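MATE family efflux transporter (Vibrio cholerae, PDB 6IDP) probably exports drugs and other toxic compounds across the bacterial inner membrane, undergoing proton-dependent conformational changes as a MATE-family multidrug transporter. Local coordinates at residues K12-M17 / M288-M293; W134-A139 / A192-I197. All coordinates share one frame; numbering follows the deposited sequence.

Interaction 1 of 2, residues K12-M17 / M288-M293; sequences KQLFQM and MSLPPM. With OLC ((2R)-2,3-dihydroxypropyl (9Z)-octadec-9-enoate), chain Q; OLC ((2R)-2,3-dihydroxypropyl (9Z)-octadec-9-enoate), chain P; OLC ((2R)-2,3-dihydroxypropyl (9Z)-octadec-9-enoate), chain M.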
loop_
_atom_site.group_PDB
_atom_site.type_symbol
_atom_site.label_atom_id
_atom_site.label_comp_id
_atom_site.label_asym_id
_atom_site.label_seq_id
_atom_site.Cartn_x
_atom_site.Cartn_y
_atom_site.Cartn_z
ATOM N N LYS A 12 5.030 7.197 22.305
ATOM C CA LYS A 12 4.929 8.570 21.815
ATOM C C LYS A 12 5.702 8.770 20.515
ATOM O O LYS A 12 5.282 9.536 19.649
ATOM C CB LYS A 12 5.423 9.555 22.876
ATOM C CG LYS A 12 4.453 9.766 24.024
ATOM C CD LYS A 12 4.970 10.809 24.999
ATOM C CE LYS A 12 3.924 11.151 26.048
ATOM N NZ LYS A 12 3.514 9.957 26.837
ATOM N N GLN A 13 6.833 8.085 20.381
ATOM C CA GLN A 13 7.628 8.179 19.162
ATOM C C GLN A 13 6.863 7.571 17.990
ATOM O O GLN A 13 6.830 8.137 16.899
ATOM C CB GLN A 13 8.986 7.487 19.335
ATOM C CG GLN A 13 9.958 8.217 20.256
ATOM C CD GLN A 13 11.215 7.410 20.546
ATOM O OE1 GLN A 13 11.583 6.516 19.784
ATOM N NE2 GLN A 13 11.876 7.722 21.653
ATOM N N LEU A 14 6.238 6.421 18.227
ATOM C CA LEU A 14 5.456 5.758 17.190
ATOM C C LEU A 14 4.270 6.621 16.769
ATOM O O LEU A 14 3.956 6.715 15.585
ATOM C CB LEU A 14 4.975 4.383 17.664
ATOM C CG LEU A 14 4.073 3.606 16.698
ATOM C CD1 LEU A 14 4.803 3.274 15.402
ATOM C CD2 LEU A 14 3.531 2.342 17.354
ATOM N N PHE A 15 3.622 7.260 17.740
ATOM C CA PHE A 15 2.491 8.136 17.442
ATOM C C PHE A 15 2.906 9.313 16.562
ATOM O O PHE A 15 2.242 9.619 15.573
ATOM C CB PHE A 15 1.844 8.655 18.730
ATOM C CG PHE A 15 0.789 9.697 18.494
ATOM C CD1 PHE A 15 -0.459 9.342 18.008
ATOM C CD2 PHE A 15 1.045 11.036 18.749
ATOM C CE1 PHE A 15 -1.435 10.301 17.784
ATOM C CE2 PHE A 15 0.073 12.000 18.526
ATOM C CZ PHE A 15 -1.167 11.629 18.044
ATOM N N GLN A 16 4.006 9.969 16.924
ATOM C CA GLN A 16 4.482 11.127 16.169
ATOM C C GLN A 16 4.960 10.740 14.775
ATOM O O GLN A 16 4.888 11.540 13.848
ATOM C CB GLN A 16 5.604 11.846 16.924
ATOM C CG GLN A 16 5.138 12.600 18.163
ATOM C CD GLN A 16 4.155 13.716 17.841
ATOM O OE1 GLN A 16 4.242 14.355 16.791
ATOM N NE2 GLN A 16 3.212 13.953 18.746
ATOM N N MET A 17 5.454 9.515 14.630
ATOM C CA MET A 17 5.877 9.022 13.326
ATOM C C MET A 17 4.686 8.629 12.456
ATOM O O MET A 17 4.734 8.758 11.235
ATOM C CB MET A 17 6.816 7.824 13.483
ATOM C CG MET A 17 8.219 8.176 13.952
ATOM S SD MET A 17 9.269 8.813 12.633
ATOM C CE MET A 17 9.369 7.385 11.554
ATOM N N MET A 288 4.073 2.050 7.292
ATOM C CA MET A 288 5.007 2.965 6.654
ATOM C C MET A 288 5.863 3.709 7.681
ATOM O O MET A 288 6.945 4.194 7.359
ATOM C CB MET A 288 4.255 3.962 5.773
ATOM C CG MET A 288 3.659 3.336 4.525
ATOM S SD MET A 288 2.699 4.507 3.553
ATOM C CE MET A 288 1.339 4.824 4.672
ATOM N N SER A 289 5.379 3.790 8.916
ATOM C CA SER A 289 6.093 4.520 9.960
ATOM C C SER A 289 6.945 3.596 10.827
ATOM O O SER A 289 8.035 3.966 11.258
ATOM C CB SER A 289 5.110 5.299 10.836
ATOM O OG SER A 289 4.145 4.439 11.416
ATOM N N LEU A 290 6.442 2.392 11.072
ATOM C CA LEU A 290 7.121 1.429 11.934
ATOM C C LEU A 290 8.410 0.818 11.345
ATOM O O LEU A 290 9.405 0.705 12.063
ATOM C CB LEU A 290 6.148 0.310 12.322
ATOM C CG LEU A 290 6.627 -0.748 13.314
ATOM C CD1 LEU A 290 7.095 -0.093 14.601
ATOM C CD2 LEU A 290 5.516 -1.751 13.590
ATOM N N PRO A 291 8.406 0.411 10.055
ATOM C CA PRO A 291 9.646 -0.193 9.540
ATOM C C PRO A 291 10.935 0.652 9.645
ATOM O O PRO A 291 11.974 0.058 9.917
ATOM C CB PRO A 291 9.310 -0.463 8.069
ATOM C CG PRO A 291 7.842 -0.688 8.068
ATOM C CD PRO A 291 7.305 0.291 9.078
ATOM N N PRO A 292 10.883 1.982 9.425
ATOM C CA PRO A 292 12.141 2.720 9.607
ATOM C C PRO A 292 12.637 2.690 11.047
ATOM O O PRO A 292 13.842 2.615 11.276
ATOM C CB PRO A 292 11.780 4.153 9.210
ATOM C CG PRO A 292 10.540 4.048 8.412
ATOM C CD PRO A 292 9.805 2.859 8.931
ATOM N N MET A 293 11.713 2.761 11.999
ATOM C CA MET A 293 12.067 2.694 13.412
ATOM C C MET A 293 12.723 1.353 13.732
ATOM O O MET A 293 13.758 1.302 14.392
ATOM C CB MET A 293 10.830 2.906 14.292
ATOM C CG MET A 293 10.082 4.203 14.023
ATOM S SD MET A 293 8.573 4.373 15.009
ATOM C CE MET A 293 9.253 4.713 16.634
HETATM C C18 OLC Q . -6.558 6.844 18.607
HETATM C C10 OLC Q . -0.008 11.441 22.691
HETATM C C9 OLC Q . 0.932 12.028 23.459
HETATM C C17 OLC Q . -5.450 7.871 18.693
HETATM C C11 OLC Q . -1.367 11.119 23.277
HETATM C C16 OLC Q . -4.537 7.556 19.861
HETATM C C12 OLC Q . -2.316 10.656 22.190
HETATM C C15 OLC Q . -3.668 8.763 20.151
HETATM C C13 OLC Q . -1.658 9.581 21.350
HETATM C C14 OLC Q . -2.601 8.408 21.164
HETATM C C18 OLC P . -2.344 7.704 14.515
HETATM C C10 OLC P . -0.487 4.928 21.105
HETATM C C9 OLC P . -0.571 5.611 22.268
HETATM C C17 OLC P . -2.885 6.594 15.391
HETATM C C11 OLC P . 0.732 5.061 20.215
HETATM C C8 OLC P . 0.552 6.525 22.717
HETATM C C16 OLC P . -1.897 6.287 16.497
HETATM C C12 OLC P . 0.729 3.983 19.151
HETATM C C7 OLC P . 0.031 7.520 23.733
HETATM C C15 OLC P . -0.784 5.415 15.960
HETATM C C13 OLC P . -0.322 4.277 18.103
HETATM C C6 OLC P . 0.469 7.127 25.128
HETATM C C14 OLC P . 0.247 5.197 17.045
HETATM C C5 OLC P . 1.937 7.442 25.312
HETATM C C18 OLC M . -5.071 11.738 15.051
HETATM C C10 OLC M . 1.667 17.359 16.905
HETATM C C17 OLC M . -3.793 12.481 14.727
HETATM C C11 OLC M . 0.794 16.507 17.799
HETATM C C16 OLC M . -3.703 13.730 15.577
HETATM C C12 OLC M . -0.019 15.547 16.957
HETATM C C15 OLC M . -2.377 14.421 15.338
HETATM C C13 OLC M . -0.959 16.328 16.065
HETATM C C14 OLC M . -2.344 15.721 16.114
#

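Interaction 2 of 2, residues W134-A139 / A192-I197; sequences WLWWLA and AAIATI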
loop_
_atom_site.group_PDB
_atom_site.type_symbol
_atom_site.label_atom_id
_atom_site.label_comp_id
_atom_site.label_asym_id
_atom_site.label_seq_id
_atom_site.Cartn_x
_atom_site.Cartn_y
_atom_site.Cartn_z
ATOM N N TRP A 134 -2.390 6.724 -22.353
ATOM C CA TRP A 134 -1.290 6.061 -21.655
ATOM C C TRP A 134 0.011 6.848 -21.745
ATOM O O TRP A 134 0.883 6.702 -20.892
ATOM C CB TRP A 134 -1.078 4.642 -22.191
ATOM C CG TRP A 134 -2.007 3.635 -21.583
ATOM C CD1 TRP A 134 -3.183 3.890 -20.942
ATOM C CD2 TRP A 134 -1.831 2.212 -21.547
ATOM N NE1 TRP A 134 -3.755 2.716 -20.517
ATOM C CE2 TRP A 134 -2.946 1.671 -20.876
ATOM C CE3 TRP A 134 -0.844 1.342 -22.021
ATOM C CZ2 TRP A 134 -3.100 0.302 -20.665
ATOM C CZ3 TRP A 134 -0.999 -0.018 -21.810
ATOM C CH2 TRP A 134 -2.118 -0.523 -21.139
ATOM N N LEU A 135 0.145 7.676 -22.775
ATOM C CA LEU A 135 1.293 8.568 -22.876
ATOM C C LEU A 135 1.347 9.480 -21.657
ATOM O O LEU A 135 2.347 9.518 -20.935
ATOM C CB LEU A 135 1.231 9.396 -24.161
ATOM C CG LEU A 135 1.498 8.614 -25.447
ATOM C CD1 LEU A 135 1.326 9.499 -26.671
ATOM C CD2 LEU A 135 2.892 8.007 -25.409
ATOM N N TRP A 136 0.254 10.198 -21.422
ATOM C CA TRP A 136 0.155 11.078 -20.266
ATOM C C TRP A 136 0.134 10.293 -18.960
ATOM O O TRP A 136 0.760 10.693 -17.976
ATOM C CB TRP A 136 -1.096 11.951 -20.364
ATOM C CG TRP A 136 -1.093 12.886 -21.534
ATOM C CD1 TRP A 136 -1.777 12.733 -22.706
ATOM C CD2 TRP A 136 -0.378 14.122 -21.644
ATOM N NE1 TRP A 136 -1.530 13.798 -23.538
ATOM C CE2 TRP A 136 -0.675 14.665 -22.910
ATOM C CE3 TRP A 136 0.486 14.822 -20.797
ATOM C CZ2 TRP A 136 -0.138 15.873 -23.347
ATOM C CZ3 TRP A 136 1.015 16.023 -21.232
ATOM C CH2 TRP A 136 0.702 16.536 -22.495
ATOM N N TRP A 137 -0.583 9.173 -18.948
ATOM C CA TRP A 137 -0.774 8.432 -17.708
ATOM C C TRP A 137 0.496 7.732 -17.231
ATOM O O TRP A 137 0.795 7.743 -16.040
ATOM C CB TRP A 137 -1.904 7.407 -17.843
ATOM C CG TRP A 137 -2.145 6.722 -16.544
ATOM C CD1 TRP A 137 -2.956 7.145 -15.535
ATOM C CD2 TRP A 137 -1.527 5.515 -16.087
ATOM N NE1 TRP A 137 -2.896 6.267 -14.482
ATOM C CE2 TRP A 137 -2.025 5.258 -14.796
ATOM C CE3 TRP A 137 -0.609 4.624 -16.646
ATOM C CZ2 TRP A 137 -1.636 4.145 -14.056
ATOM C CZ3 TRP A 137 -0.224 3.521 -15.911
ATOM C CH2 TRP A 137 -0.738 3.290 -14.631
ATOM N N LEU A 138 1.229 7.110 -18.149
ATOM C CA LEU A 138 2.489 6.466 -17.787
ATOM C C LEU A 138 3.492 7.502 -17.292
ATOM O O LEU A 138 4.307 7.222 -16.411
ATOM C CB LEU A 138 3.070 5.685 -18.969
ATOM C CG LEU A 138 2.443 4.311 -19.224
ATOM C CD1 LEU A 138 2.895 3.740 -20.559
ATOM C CD2 LEU A 138 2.788 3.358 -18.086
ATOM N N ALA A 139 3.417 8.704 -17.856
ATOM C CA ALA A 139 4.260 9.812 -17.419
ATOM C C ALA A 139 3.923 10.213 -15.986
ATOM O O ALA A 139 4.804 10.560 -15.203
ATOM C CB ALA A 139 4.100 10.998 -18.353
ATOM N N ALA A 192 -6.839 14.531 -16.453
ATOM C CA ALA A 192 -6.655 13.973 -15.119
ATOM C C ALA A 192 -5.202 13.563 -14.897
ATOM O O ALA A 192 -4.640 13.789 -13.825
ATOM C CB ALA A 192 -7.577 12.787 -14.908
ATOM N N ALA A 193 -4.603 12.957 -15.918
ATOM C CA ALA A 193 -3.217 12.521 -15.848
ATOM C C ALA A 193 -2.273 13.719 -15.812
ATOM O O ALA A 193 -1.274 13.713 -15.089
ATOM C CB ALA A 193 -2.888 11.619 -17.024
ATOM N N ILE A 194 -2.596 14.742 -16.600
ATOM C CA ILE A 194 -1.810 15.970 -16.635
ATOM C C ILE A 194 -1.858 16.687 -15.288
ATOM O O ILE A 194 -0.841 17.190 -14.806
ATOM C CB ILE A 194 -2.306 16.914 -17.745
ATOM C CG1 ILE A 194 -2.128 16.254 -19.112
ATOM C CG2 ILE A 194 -1.573 18.247 -17.694
ATOM C CD1 ILE A 194 -2.818 16.980 -20.238
ATOM N N ALA A 195 -3.039 16.719 -14.675
ATOM C CA ALA A 195 -3.192 17.301 -13.347
ATOM C C ALA A 195 -2.338 16.551 -12.325
ATOM O O ALA A 195 -1.782 17.150 -11.405
ATOM C CB ALA A 195 -4.656 17.295 -12.928
ATOM N N THR A 196 -2.233 15.238 -12.500
ATOM C CA THR A 196 -1.426 14.406 -11.617
ATOM C C THR A 196 0.072 14.662 -11.813
ATOM O O THR A 196 0.827 14.730 -10.840
ATOM C CB THR A 196 -1.724 12.909 -11.839
ATOM O OG1 THR A 196 -3.113 12.655 -11.592
ATOM C CG2 THR A 196 -0.885 12.046 -10.904
ATOM N N ILE A 197 0.498 14.808 -13.066
ATOM C CA ILE A 197 1.902 15.082 -13.363
ATOM C C ILE A 197 2.350 16.385 -12.704
ATOM O O ILE A 197 3.414 16.444 -12.090
ATOM C CB ILE A 197 2.167 15.167 -14.885
ATOM C CG1 ILE A 197 1.865 13.831 -15.562
ATOM C CG2 ILE A 197 3.611 15.575 -15.157
ATOM C CD1 ILE A 197 1.919 13.878 -17.081
#

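Interaction 1 of 2, residues K12-M17 / M288-M293
M293 and M17 run past each other in opposite directions, the sulfur of one beside the CG of the other (M293 SD to M17 CG, 4.0 Å), while M17, bent at chi2 and chi3, brings its CE to 3.7 Å from S289 O. L14 meets M293 at roughly a right angle: its CD1 touches SD at 3.9 Å. The M293 methyl then bends (chi3 73°) onto the backbone of the opposing helix, where CE rests 3.8 Å from L14 N and close to Q13 CB. The other methyl of L14, CD2, turns to the acyl chain of the monoolein of chain P. Helices 5-39 and 281-299 are membrane helices of the MATE fold, widely separated in sequence, and here their short segments cross at 129° with axes 9.4 Å apart. At S289 the backbones draw near: its CB lies 3.5 Å from M17 O, a carbonyl that accepts a hydrogen bond from T160, and its OG is hydrogen-bonded to T18. F15 points away from 288-293 into lipid. Monoolein C13 of chain Q sits over the centre of its ring, 3.5 Å above the plane, whereas C16 of the chain P lipid meets the ring edge in plane.

Interaction 2 of 2, residues W134-A139 / A192-I197
I194 lays its CG1 over one face of the W136 indole, a CH-pi contact between 124-156 and 189-213, two helices of the all-helical MATE fold. CG1 is 3.9 Å from the centroid of the six-membered ring and 28° off its normal, displaced toward the rim, with CE3 the nearest ring atom at 3.4 Å. The W136 ring is swung back beside its own backbone N (chi1 -63°), which puts it where I194 covers its face; I194 likewise carries CG1 anti to its carbonyl carbon, and its extended chain takes CD1 across the same ring face. I197 approaches the indole differently, sending CD1 to the edge of the ring system near its plane. A193 faces W136 across the gap: its CB meets W136 CB at 3.8 Å and lies close to W137 N, where the segment axes, inclined by only 27°, approach to 8.4 Å. W137 itself turns its indole away, toward I56 and Q57 of helix 54-80. The tip of I197 lodges between the W136 carbonyl and the A139 methyl, its CD1 3.5 Å from W136 O and 3.8 Å from A139 CB.

In the fold
The two interactions illustrate how apolar helix pairing varies within one membrane fold. Interaction 1 joins distant parts of the sequence and encloses interaction 2 within its span; their centres lie 32 Å apart and they share no helix. Both are partly buried, but interaction 1 is centred about 16 Å from the chain centre, with three of six touching residues buried, and interaction 2 about 21 Å, with two of six. Interaction 1 packs methionine side chains between segments more nearly antiparallel than parallel, one of them kinked and proline-containing, with hydroxyls bonded around it and lipid against 12-17. Interaction 2 pairs segments running in roughly the same direction, setting alanine and branched isoleucines against a rigid indole, with lipid at L135 and L138.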